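Local atomic coordinates of alpha-1,2-mannosidase (PDB entry 2WW2), a protein that hydrolyses alpha-mannosidic linkages with inversion of configuration, as a calcium-dependent glycoside hydrolase of family 92 from a human gut bacterium. Residues 11-16 against 107-112; 15-20 against 52-57; 23-28 against 72-77; 42-47 against 60-65. All coordinates share one frame; numbering follows the deposited sequence.

Interaction 1 of 4, residues 11-16 against 107-112; sequences VNPLMG and ATPYNY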
# COMPACT_ATOMS: atom_id res chain seq x y z
N VAL A 11 13.97 4.39 -34.13
CA VAL A 11 12.66 3.85 -33.77
C VAL A 11 12.73 2.39 -33.34
O VAL A 11 13.24 1.56 -34.09
CB VAL A 11 11.64 3.99 -34.92
CG1 VAL A 11 10.30 3.29 -34.57
CG2 VAL A 11 11.41 5.46 -35.24
N ASN A 12 12.18 2.08 -32.17
CA ASN A 12 12.02 0.69 -31.73
C ASN A 12 10.55 0.37 -31.64
O ASN A 12 9.90 0.78 -30.68
CB ASN A 12 12.67 0.48 -30.36
CG ASN A 12 12.49 -0.95 -29.86
OD1 ASN A 12 12.12 -1.84 -30.63
ND2 ASN A 12 12.76 -1.17 -28.59
N PRO A 13 10.00 -0.36 -32.63
CA PRO A 13 8.57 -0.70 -32.64
C PRO A 13 8.22 -1.65 -31.50
O PRO A 13 7.05 -1.87 -31.21
CB PRO A 13 8.38 -1.41 -33.98
CG PRO A 13 9.55 -0.94 -34.85
CD PRO A 13 10.69 -0.85 -33.83
N LEU A 14 9.23 -2.23 -30.85
CA LEU A 14 8.97 -3.07 -29.68
C LEU A 14 9.03 -2.32 -28.34
O LEU A 14 8.90 -2.94 -27.28
CB LEU A 14 9.96 -4.22 -29.64
CG LEU A 14 9.72 -5.24 -30.73
CD1 LEU A 14 10.87 -6.25 -30.78
CD2 LEU A 14 8.37 -5.94 -30.51
N MET A 15 9.23 -1.01 -28.39
CA MET A 15 9.26 -0.23 -27.15
C MET A 15 7.99 -0.44 -26.37
O MET A 15 6.90 -0.26 -26.91
CB MET A 15 9.41 1.26 -27.43
CG MET A 15 9.23 2.12 -26.18
SD MET A 15 9.50 3.88 -26.45
CE MET A 15 8.75 4.59 -24.99
N GLY A 16 8.11 -0.81 -25.10
CA GLY A 16 6.93 -1.01 -24.24
C GLY A 16 6.12 -2.26 -24.59
O GLY A 16 5.03 -2.47 -24.05
N ALA A 107 13.06 -5.76 -35.82
CA ALA A 107 11.82 -5.03 -36.05
C ALA A 107 12.08 -3.54 -36.23
O ALA A 107 12.67 -2.90 -35.35
CB ALA A 107 10.86 -5.26 -34.85
N THR A 108 11.66 -2.98 -37.37
CA THR A 108 11.74 -1.54 -37.66
C THR A 108 10.42 -1.18 -38.33
O THR A 108 9.67 -2.09 -38.71
CB THR A 108 12.87 -1.18 -38.65
OG1 THR A 108 12.52 -1.58 -39.98
CG2 THR A 108 14.19 -1.84 -38.27
N PRO A 109 10.11 0.12 -38.44
CA PRO A 109 8.84 0.52 -39.04
C PRO A 109 8.76 0.19 -40.53
O PRO A 109 7.66 0.07 -41.06
CB PRO A 109 8.82 2.05 -38.88
CG PRO A 109 9.72 2.30 -37.70
CD PRO A 109 10.80 1.25 -37.79
N TYR A 110 9.93 0.09 -41.19
CA TYR A 110 9.98 -0.03 -42.64
C TYR A 110 10.31 -1.46 -43.09
O TYR A 110 10.35 -1.73 -44.28
CB TYR A 110 11.04 0.96 -43.21
CG TYR A 110 12.41 0.72 -42.64
CD1 TYR A 110 13.28 -0.21 -43.23
CD2 TYR A 110 12.85 1.42 -41.52
CE1 TYR A 110 14.55 -0.44 -42.69
CE2 TYR A 110 14.10 1.19 -40.97
CZ TYR A 110 14.95 0.27 -41.56
OH TYR A 110 16.20 0.04 -41.00
N ASN A 111 10.55 -2.35 -42.13
CA ASN A 111 10.87 -3.73 -42.41
C ASN A 111 10.94 -4.56 -41.13
O ASN A 111 11.58 -4.17 -40.17
CB ASN A 111 12.25 -3.85 -43.13
CG ASN A 111 12.55 -5.27 -43.58
OD1 ASN A 111 12.10 -5.70 -44.65
ND2 ASN A 111 13.31 -6.00 -42.78
N TYR A 112 10.28 -5.71 -41.13
CA TYR A 112 10.45 -6.69 -40.07
C TYR A 112 11.11 -7.93 -40.66
O TYR A 112 10.64 -8.47 -41.67
CB TYR A 112 9.08 -7.05 -39.48
CG TYR A 112 9.17 -8.12 -38.39
CD1 TYR A 112 9.25 -7.77 -37.05
CD2 TYR A 112 9.17 -9.47 -38.72
CE1 TYR A 112 9.34 -8.75 -36.04
CE2 TYR A 112 9.24 -10.46 -37.73
CZ TYR A 112 9.32 -10.09 -36.40
OH TYR A 112 9.40 -11.07 -35.44

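Interaction 2 of 4, residues 15-20 against 52-57; sequences MGTEST and WMYTYT. With NA (sodium ion), chain F.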
# COMPACT_ATOMS: atom_id res chain seq x y z
N MET A 15 9.23 -1.01 -28.39
CA MET A 15 9.26 -0.23 -27.15
C MET A 15 7.99 -0.44 -26.37
O MET A 15 6.90 -0.26 -26.91
CB MET A 15 9.41 1.26 -27.43
CG MET A 15 9.23 2.12 -26.18
SD MET A 15 9.50 3.88 -26.45
CE MET A 15 8.75 4.59 -24.99
N GLY A 16 8.11 -0.81 -25.10
CA GLY A 16 6.93 -1.01 -24.24
C GLY A 16 6.12 -2.26 -24.59
O GLY A 16 5.03 -2.47 -24.05
N THR A 17 6.63 -3.11 -25.47
CA THR A 17 5.91 -4.36 -25.79
C THR A 17 5.64 -5.22 -24.53
O THR A 17 4.68 -6.00 -24.48
CB THR A 17 6.62 -5.19 -26.89
OG1 THR A 17 5.74 -6.20 -27.37
CG2 THR A 17 7.91 -5.86 -26.36
N GLU A 18 6.48 -5.08 -23.50
CA GLU A 18 6.25 -5.77 -22.22
C GLU A 18 5.69 -4.82 -21.15
O GLU A 18 5.54 -5.21 -19.98
CB GLU A 18 7.55 -6.38 -21.69
CG GLU A 18 8.14 -7.48 -22.57
CD GLU A 18 9.34 -8.15 -21.91
OE1 GLU A 18 10.46 -7.61 -22.00
OE2 GLU A 18 9.18 -9.22 -21.29
N SER A 19 5.37 -3.59 -21.55
CA SER A 19 4.98 -2.52 -20.62
C SER A 19 3.49 -2.35 -20.42
O SER A 19 3.07 -1.44 -19.70
CB SER A 19 5.48 -1.17 -21.15
OG SER A 19 6.79 -0.96 -20.75
N THR A 20 2.69 -3.19 -21.07
CA THR A 20 1.27 -2.94 -21.08
C THR A 20 0.51 -3.94 -20.22
O THR A 20 0.84 -5.13 -20.17
CB THR A 20 0.70 -2.93 -22.51
OG1 THR A 20 0.43 -4.28 -22.91
CG2 THR A 20 1.72 -2.28 -23.47
N TRP A 52 -4.24 -10.37 -28.37
CA TRP A 52 -2.82 -10.40 -28.01
C TRP A 52 -2.04 -11.07 -29.15
O TRP A 52 -1.54 -12.20 -29.05
CB TRP A 52 -2.63 -11.08 -26.64
CG TRP A 52 -3.31 -10.30 -25.51
CD1 TRP A 52 -3.21 -8.96 -25.28
CD2 TRP A 52 -4.16 -10.83 -24.48
NE1 TRP A 52 -3.95 -8.61 -24.16
CE2 TRP A 52 -4.53 -9.74 -23.65
CE3 TRP A 52 -4.62 -12.11 -24.16
CZ2 TRP A 52 -5.36 -9.90 -22.53
CZ3 TRP A 52 -5.46 -12.27 -23.03
CH2 TRP A 52 -5.82 -11.16 -22.24
N MET A 53 -1.96 -10.34 -30.25
CA MET A 53 -1.48 -10.88 -31.51
C MET A 53 -0.01 -11.23 -31.44
O MET A 53 0.43 -12.23 -31.99
CB MET A 53 -1.71 -9.84 -32.61
CG MET A 53 -1.13 -10.22 -33.96
SD MET A 53 -1.66 -9.06 -35.26
CE MET A 53 -1.10 -7.53 -34.63
N TYR A 54 0.77 -10.35 -30.81
CA TYR A 54 2.21 -10.57 -30.69
C TYR A 54 2.53 -10.40 -29.21
O TYR A 54 2.31 -9.33 -28.65
CB TYR A 54 3.00 -9.55 -31.54
CG TYR A 54 4.52 -9.63 -31.39
CD1 TYR A 54 5.30 -10.38 -32.27
CD2 TYR A 54 5.17 -8.93 -30.37
CE1 TYR A 54 6.70 -10.44 -32.14
CE2 TYR A 54 6.57 -8.99 -30.22
CZ TYR A 54 7.32 -9.74 -31.10
OH TYR A 54 8.69 -9.79 -30.96
N THR A 55 3.06 -11.46 -28.61
CA THR A 55 3.46 -11.45 -27.21
C THR A 55 4.97 -11.68 -27.16
O THR A 55 5.47 -12.72 -27.61
CB THR A 55 2.67 -12.55 -26.45
OG1 THR A 55 1.29 -12.16 -26.40
CG2 THR A 55 3.20 -12.76 -25.03
N TYR A 56 5.70 -10.69 -26.66
CA TYR A 56 7.15 -10.70 -26.70
C TYR A 56 7.73 -11.95 -26.03
O TYR A 56 8.75 -12.48 -26.48
CB TYR A 56 7.71 -9.44 -26.05
CG TYR A 56 9.20 -9.32 -26.21
CD1 TYR A 56 9.76 -8.85 -27.41
CD2 TYR A 56 10.06 -9.70 -25.18
CE1 TYR A 56 11.12 -8.74 -27.55
CE2 TYR A 56 11.42 -9.59 -25.32
CZ TYR A 56 11.95 -9.12 -26.51
OH TYR A 56 13.33 -9.02 -26.64
N THR A 57 7.10 -12.44 -24.97
CA THR A 57 7.64 -13.61 -24.27
C THR A 57 7.30 -14.94 -24.96
O THR A 57 7.78 -15.99 -24.54
CB THR A 57 7.16 -13.66 -22.79
OG1 THR A 57 5.74 -13.55 -22.76
CG2 THR A 57 7.78 -12.51 -21.97
NA NA F . 3.27 0.45 -18.33
O HOH W 1 4.29 -8.35 -26.08
O HOH W 2 1.10 -0.59 -17.61
O HOH W 3 4.68 -0.67 -16.74

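Interaction 3 of 4, residues 23-28 against 72-77; sequences FSHGNT and PWINDY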
# COMPACT_ATOMS: atom_id res chain seq x y z
N PHE A 23 -5.20 -6.14 -19.38
CA PHE A 23 -6.59 -5.68 -19.45
C PHE A 23 -6.66 -4.18 -19.67
O PHE A 23 -7.43 -3.47 -19.01
CB PHE A 23 -7.37 -6.14 -18.21
CG PHE A 23 -7.43 -7.64 -18.09
CD1 PHE A 23 -6.46 -8.33 -17.37
CD2 PHE A 23 -8.42 -8.36 -18.74
CE1 PHE A 23 -6.50 -9.71 -17.29
CE2 PHE A 23 -8.46 -9.75 -18.65
CZ PHE A 23 -7.50 -10.42 -17.92
N SER A 24 -5.82 -3.71 -20.58
CA SER A 24 -5.88 -2.33 -21.03
C SER A 24 -6.00 -2.30 -22.56
O SER A 24 -5.90 -3.34 -23.21
CB SER A 24 -4.60 -1.58 -20.62
OG SER A 24 -3.54 -1.92 -21.48
N HIS A 25 -6.21 -1.11 -23.12
CA HIS A 25 -6.32 -0.95 -24.57
C HIS A 25 -4.96 -0.81 -25.25
O HIS A 25 -4.89 -0.54 -26.45
CB HIS A 25 -7.22 0.24 -24.91
CG HIS A 25 -8.67 -0.03 -24.68
ND1 HIS A 25 -9.40 -0.89 -25.48
CD2 HIS A 25 -9.53 0.43 -23.74
CE1 HIS A 25 -10.65 -0.94 -25.03
NE2 HIS A 25 -10.75 -0.14 -23.98
N GLY A 26 -3.87 -1.01 -24.52
CA GLY A 26 -2.54 -0.84 -25.14
C GLY A 26 -2.16 -1.96 -26.10
O GLY A 26 -2.19 -3.13 -25.74
N ASN A 27 -1.79 -1.61 -27.34
CA ASN A 27 -1.24 -2.58 -28.28
C ASN A 27 0.21 -2.92 -27.97
O ASN A 27 0.94 -2.13 -27.41
CB ASN A 27 -1.29 -2.03 -29.72
CG ASN A 27 -2.53 -2.46 -30.49
OD1 ASN A 27 -3.16 -3.50 -30.19
ND2 ASN A 27 -2.87 -1.67 -31.50
N THR A 28 0.66 -4.09 -28.40
CA THR A 28 2.04 -4.47 -28.15
C THR A 28 2.74 -4.97 -29.40
O THR A 28 3.80 -5.58 -29.29
CB THR A 28 2.17 -5.56 -27.05
OG1 THR A 28 1.54 -6.77 -27.50
CG2 THR A 28 1.53 -5.11 -25.71
N PRO A 72 -6.05 -4.42 -28.18
CA PRO A 72 -6.35 -5.86 -28.12
C PRO A 72 -7.79 -6.12 -27.75
O PRO A 72 -8.33 -7.14 -28.15
CB PRO A 72 -5.44 -6.39 -27.01
CG PRO A 72 -4.82 -5.19 -26.35
CD PRO A 72 -4.97 -4.01 -27.27
N TRP A 73 -8.41 -5.21 -27.02
CA TRP A 73 -9.80 -5.44 -26.62
C TRP A 73 -10.80 -5.02 -27.68
O TRP A 73 -11.84 -5.65 -27.83
CB TRP A 73 -10.08 -4.83 -25.24
CG TRP A 73 -9.34 -5.65 -24.21
CD1 TRP A 73 -8.10 -5.39 -23.68
CD2 TRP A 73 -9.75 -6.91 -23.67
NE1 TRP A 73 -7.74 -6.39 -22.82
CE2 TRP A 73 -8.73 -7.34 -22.79
CE3 TRP A 73 -10.89 -7.71 -23.82
CZ2 TRP A 73 -8.81 -8.54 -22.07
CZ3 TRP A 73 -10.98 -8.91 -23.10
CH2 TRP A 73 -9.94 -9.31 -22.24
N ILE A 74 -10.46 -3.99 -28.45
CA ILE A 74 -11.25 -3.65 -29.64
C ILE A 74 -11.04 -4.76 -30.70
O ILE A 74 -11.97 -5.13 -31.42
CB ILE A 74 -10.77 -2.28 -30.19
CG1 ILE A 74 -11.11 -1.19 -29.16
CG2 ILE A 74 -11.40 -1.98 -31.55
CD1 ILE A 74 -12.59 -0.96 -28.99
N ASN A 75 -9.82 -5.28 -30.75
CA ASN A 75 -9.47 -6.43 -31.59
C ASN A 75 -9.47 -6.02 -33.08
O ASN A 75 -9.44 -4.81 -33.39
CB ASN A 75 -10.38 -7.65 -31.24
CG ASN A 75 -9.71 -9.02 -31.53
OD1 ASN A 75 -9.16 -9.24 -32.61
ND2 ASN A 75 -9.81 -9.95 -30.58
N ASP A 76 -9.46 -6.99 -33.98
CA ASP A 76 -9.08 -6.77 -35.39
C ASP A 76 -10.27 -6.88 -36.36
O ASP A 76 -11.37 -7.30 -35.97
CB ASP A 76 -7.99 -7.77 -35.81
CG ASP A 76 -7.02 -7.19 -36.87
OD1 ASP A 76 -7.29 -6.08 -37.40
OD2 ASP A 76 -5.97 -7.83 -37.13
N TYR A 77 -10.05 -6.47 -37.61
CA TYR A 77 -11.02 -6.70 -38.69
C TYR A 77 -10.24 -6.67 -40.01
O TYR A 77 -9.11 -6.13 -40.06
CB TYR A 77 -12.13 -5.63 -38.68
CG TYR A 77 -11.60 -4.25 -39.00
CD1 TYR A 77 -11.54 -3.79 -40.32
CD2 TYR A 77 -11.09 -3.44 -37.99
CE1 TYR A 77 -10.99 -2.54 -40.62
CE2 TYR A 77 -10.55 -2.18 -38.27
CZ TYR A 77 -10.50 -1.74 -39.60
OH TYR A 77 -9.96 -0.52 -39.89

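Interaction 4 of 4, residues 42-47 against 60-65; sequences SPQTGE and LMRGFR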
# COMPACT_ATOMS: atom_id res chain seq x y z
N SER A 42 2.20 -7.23 -39.26
CA SER A 42 2.90 -7.62 -38.01
C SER A 42 3.12 -9.12 -37.94
O SER A 42 2.29 -9.89 -38.39
CB SER A 42 1.99 -7.21 -36.82
OG SER A 42 2.52 -7.62 -35.56
N PRO A 43 4.20 -9.54 -37.27
CA PRO A 43 4.30 -10.92 -36.84
C PRO A 43 3.17 -11.28 -35.88
O PRO A 43 2.66 -10.41 -35.12
CB PRO A 43 5.65 -10.97 -36.08
CG PRO A 43 5.86 -9.53 -35.63
CD PRO A 43 5.31 -8.71 -36.78
N GLN A 44 2.78 -12.55 -35.91
CA GLN A 44 1.71 -13.04 -35.04
C GLN A 44 2.20 -14.27 -34.25
O GLN A 44 2.62 -15.27 -34.84
CB GLN A 44 0.48 -13.41 -35.87
CG GLN A 44 -0.62 -14.12 -35.06
CD GLN A 44 -1.69 -14.71 -35.96
OE1 GLN A 44 -1.67 -14.50 -37.18
NE2 GLN A 44 -2.64 -15.45 -35.38
N THR A 45 2.14 -14.18 -32.92
CA THR A 45 2.43 -15.33 -32.06
C THR A 45 1.16 -15.91 -31.44
O THR A 45 1.09 -17.10 -31.13
CB THR A 45 3.42 -14.98 -30.91
OG1 THR A 45 2.83 -13.99 -30.07
CG2 THR A 45 4.69 -14.40 -31.47
N GLY A 46 0.15 -15.05 -31.26
CA GLY A 46 -1.10 -15.47 -30.61
C GLY A 46 -2.01 -16.22 -31.59
O GLY A 46 -1.81 -16.15 -32.81
N GLU A 47 -2.99 -16.95 -31.07
CA GLU A 47 -3.95 -17.64 -31.93
C GLU A 47 -4.74 -16.64 -32.76
O GLU A 47 -4.93 -15.51 -32.33
CB GLU A 47 -4.95 -18.42 -31.07
CG GLU A 47 -4.43 -19.73 -30.55
CD GLU A 47 -5.54 -20.57 -29.92
OE1 GLU A 47 -6.74 -20.19 -29.99
OE2 GLU A 47 -5.21 -21.62 -29.35
N LEU A 60 7.03 -18.78 -30.44
CA LEU A 60 6.52 -19.57 -31.56
C LEU A 60 5.71 -18.65 -32.46
O LEU A 60 4.77 -18.00 -32.00
CB LEU A 60 5.64 -20.71 -31.06
CG LEU A 60 6.32 -21.75 -30.14
CD1 LEU A 60 5.28 -22.73 -29.58
CD2 LEU A 60 7.40 -22.51 -30.91
N MET A 61 6.08 -18.59 -33.73
CA MET A 61 5.39 -17.71 -34.66
C MET A 61 4.35 -18.48 -35.46
O MET A 61 4.57 -19.62 -35.85
CB MET A 61 6.38 -17.05 -35.61
CG MET A 61 5.74 -15.93 -36.39
SD MET A 61 5.75 -14.41 -35.46
CE MET A 61 7.52 -14.03 -35.38
N ARG A 62 3.19 -17.85 -35.71
CA ARG A 62 2.11 -18.49 -36.48
C ARG A 62 1.87 -17.86 -37.85
O ARG A 62 1.31 -18.51 -38.75
CB ARG A 62 0.77 -18.42 -35.74
CG ARG A 62 0.81 -18.94 -34.33
CD ARG A 62 -0.59 -19.02 -33.76
NE ARG A 62 -0.51 -19.14 -32.31
CZ ARG A 62 -1.04 -20.13 -31.61
NH1 ARG A 62 -1.70 -21.11 -32.22
NH2 ARG A 62 -0.91 -20.14 -30.30
N GLY A 63 2.21 -16.59 -38.00
CA GLY A 63 1.98 -15.94 -39.29
C GLY A 63 2.40 -14.48 -39.32
O GLY A 63 2.85 -13.94 -38.30
N PHE A 64 2.24 -13.87 -40.49
CA PHE A 64 2.44 -12.44 -40.65
C PHE A 64 1.13 -11.85 -41.11
O PHE A 64 0.66 -12.16 -42.19
CB PHE A 64 3.59 -12.15 -41.62
CG PHE A 64 4.88 -12.74 -41.15
CD1 PHE A 64 5.74 -12.00 -40.34
CD2 PHE A 64 5.22 -14.05 -41.48
CE1 PHE A 64 6.93 -12.56 -39.87
CE2 PHE A 64 6.40 -14.62 -41.02
CZ PHE A 64 7.26 -13.87 -40.22
N ARG A 65 0.55 -11.02 -40.25
CA ARG A 65 -0.82 -10.56 -40.43
C ARG A 65 -0.88 -9.22 -41.11
O ARG A 65 -0.10 -8.31 -40.77
CB ARG A 65 -1.48 -10.39 -39.06
CG ARG A 65 -1.84 -11.70 -38.34
CD ARG A 65 -3.32 -12.04 -38.54
NE ARG A 65 -4.19 -11.14 -37.78
CZ ARG A 65 -4.34 -11.15 -36.46
NH1 ARG A 65 -3.67 -12.02 -35.70
NH2 ARG A 65 -5.17 -10.28 -35.89
O HOH W 4 3.20 -18.46 -29.81
O HOH W 5 0.34 -18.12 -28.47
O HOH W 6 -3.98 -12.88 -32.93
O HOH W 7 -2.72 -21.37 -28.28

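Interaction 1 of 4, residues 11-16 against 107-112
The tight turn of a beta hairpin in the family 92 N-terminal domain, between strands 98-108 and 111-116, is packed by the loop near the start of the chain: Val-11, Pro-13 and Leu-14 press on Ala-107 to Pro-109. Val-11 points CG1 away from its own N (chi1 174°) and so brings that methyl to 3.3 Å from CG of Pro-109, tighter than usual for carbons. The Pro-13 ring lies over the backbone between Ala-107 and Pro-109, its CD 3.2 Å from the carbonyl O of Ala-107 and its CG 3.6 Å from the carbonyl carbon of Thr-108. Beyond it, CD1 of Leu-14 meets CB of Ala-107 at 4.2 Å. Tyr-292 of helix 281-294 packs on Val-11, Pro-13 and Pro-109 alike. A glycine in place of Pro-13 would probably open a gap over the Thr-108 backbone and leave the turn freer to flex. That turn is closed by Met-15 N bonding to Asn-12 O at 3.0 Å, while Asn-12 OD1 takes the N-H of Leu-14 at 2.9 Å from above its carbonyl plane. Together they make a type I beta turn combined with an Asx turn, set against the Thr-108 to Asn-111 reversal of a beta hairpin.

Interaction 2 of 4, residues 15-20 against 52-57
Water 1 is held by three backbone groups: it accepts from Tyr-56 N at 2.8 Å, donates to Thr-17 O at 2.9 Å, and gives a weak, longer bond to Tyr-54 O. It thereby ties a type I beta turn, Gly-16 to Ser-19, to the loop between strands 40-44 and 60-67 in the N-terminal domain; no direct hydrogen bond joins the two segments. Beside this bridge the side chains do the packing. In Thr-17 a chi1 of -166° swings OG1 opposite the amide nitrogen, which turns CG2 onto Tyr-56, 3.6 Å from CB, and leaves OG1 at the edge of the Tyr-54 ring, near its plane. That hydroxyl bonds to Thr-28 O. Glu-18 runs obliquely past the same Tyr-56, CD 3.7 Å from CD2 of Tyr-56, with carboxylate and ring planes 38° apart, and OE2 reaches CG2 of Thr-57 at 3.6 Å. Its OE1 bonds to Ser-619. With Glu-18 cut back to an alanine, the Ser-619 hydroxyl would probably lose this mate and the CD2 side of the Tyr-56 ring its cover. Tyr-56 is also stacked on His-102, which with Glu-105 belongs to one sodium site. At the far end of the turn Ser-19 O binds another sodium ion at 2.3 Å, beside waters 2 and 3 and the carbonyl oxygens of Tyr-622, Gly-624 and Asp-627.

Interaction 3 of 4, residues 23-28 against 72-77
Trp-73 runs along the 23-28 loop and touches it at nearly every step. Its CB sits by the imidazole of His-25, 3.9 Å from CE1, the two side chains crossing at about a right angle. CG lies anti to the carbonyl carbon (chi1 -70°), which lays the indole back along Ser-24 and Phe-23. There CD1 meets Ser-24 O at 3.0 Å, the oxygen lying at the ring edge and in its plane. The next atom, NE1, passes 3.6 Å from CA of Phe-23 and spends its N-H on Ala-22 O. On the six-membered ring CZ2 comes within 3.4 Å of Phe-23 CD2, and CH2 at the far end lies near the same carbon and CE2. The rings of Phe-23 and Trp-73 meet rim to rim, with planes 26° apart and neither over the face of the other. Pro-72, the residue before, puts CD 3.3 Å from Gly-26 O and 3.5 Å from OD1 of Asn-27, whose ND2 bonds to Gln-69 O. Imidazole ND1 of His-25 lies 4.1 Å from CG1 of Ile-74 and is hydrogen-bonded to Ser-71. Ser-24 OG accepts from Gly-26 N at 3.2 Å, an ST turn, and bonds to Phe-21 O. The contact joins two irregular loops of the N-terminal domain, one ahead of strand 40-44, the other between strands 60-67 and 80-86. No hydrogen bond crosses it; carbonyl oxygens instead face carbons next to nitrogen, CD of Pro-72 and CD1 of Trp-73, whose hydrogens are probably slightly positive, which suggests weak electrostatic attraction added to close packing.

Interaction 4 of 4, residues 42-47 against 60-65
Arg-62 stretches from CG to NE in an extended chain beneath Glu-47, whose CG lies over one face of the guanidinium, 3.5 Å from NH1. Carboxylate and guanidinium are turned 76° apart, and OE2 of Glu-47 stays 4.6 Å from Arg-62 NH1, an attraction of charges without a direct bond; water 7 links OE2 to NH2, while OE1 has Lys-94. The guanidinium instead uses its edge on Thr-45: NE gives a nearly straight bond to Thr-45 O at 2.8 Å, arriving above that carbonyl's plane, and water 5 joins the same oxygen to NH2. Arg-62 is part of a classic beta bulge in the antiparallel pairing of strands 40-44 and 60-67: it and Gly-63 both face Gln-44. Gln-44 O takes the N-H of Arg-62 at 2.8 Å. A weak bond runs from Gly-63 N to Gln-44 O at 3.4 Å. On the face shared with Arg-65, Gln-44 runs out extended (chi1 172°), laying OE1 3.0 Å from CG of Arg-65. The amide stands 83° to the Arg-65 guanidinium, with CD of Gln-44 at that group's edge, and NE2 is held by Gly-46 O at 2.8 Å and by Asn-48. Arg-65, bent at chi2 and chi3, turns NE to Thr-79 and NH2 to Asp-76. On the opposite face, shared with Pro-43, Phe-64 lays CD1 3.9 Å from CA of Pro-43, beside Tyr-112.

Overall arrangement
All four contacts belong to the N-terminal domain of the family 92 fold, and their centres lie about 11 to 18 Å apart. Interactions 1 and 2 start from the same loop, sharing Met-15 and Gly-16, and Leu-14 packs against Tyr-54 between them. Interaction 2 alternates along the chain with interactions 3 and 4: Tyr-54 O bonds to Thr-28 OG1, and Met-53 O takes the N-H groups of Thr-45 and Gly-46. Interactions 1 and 4 reach neighbouring strands, 98-108 and 60-67, with Tyr-112 packed on Pro-43, Met-61 and Phe-64. A salt bridge joins interactions 3 and 4. The loop ahead of strand 40-44 is thus held against the hairpin turn at 108-111 and the loops at 52-57 and 72-77, while interaction 4 pairs two strands.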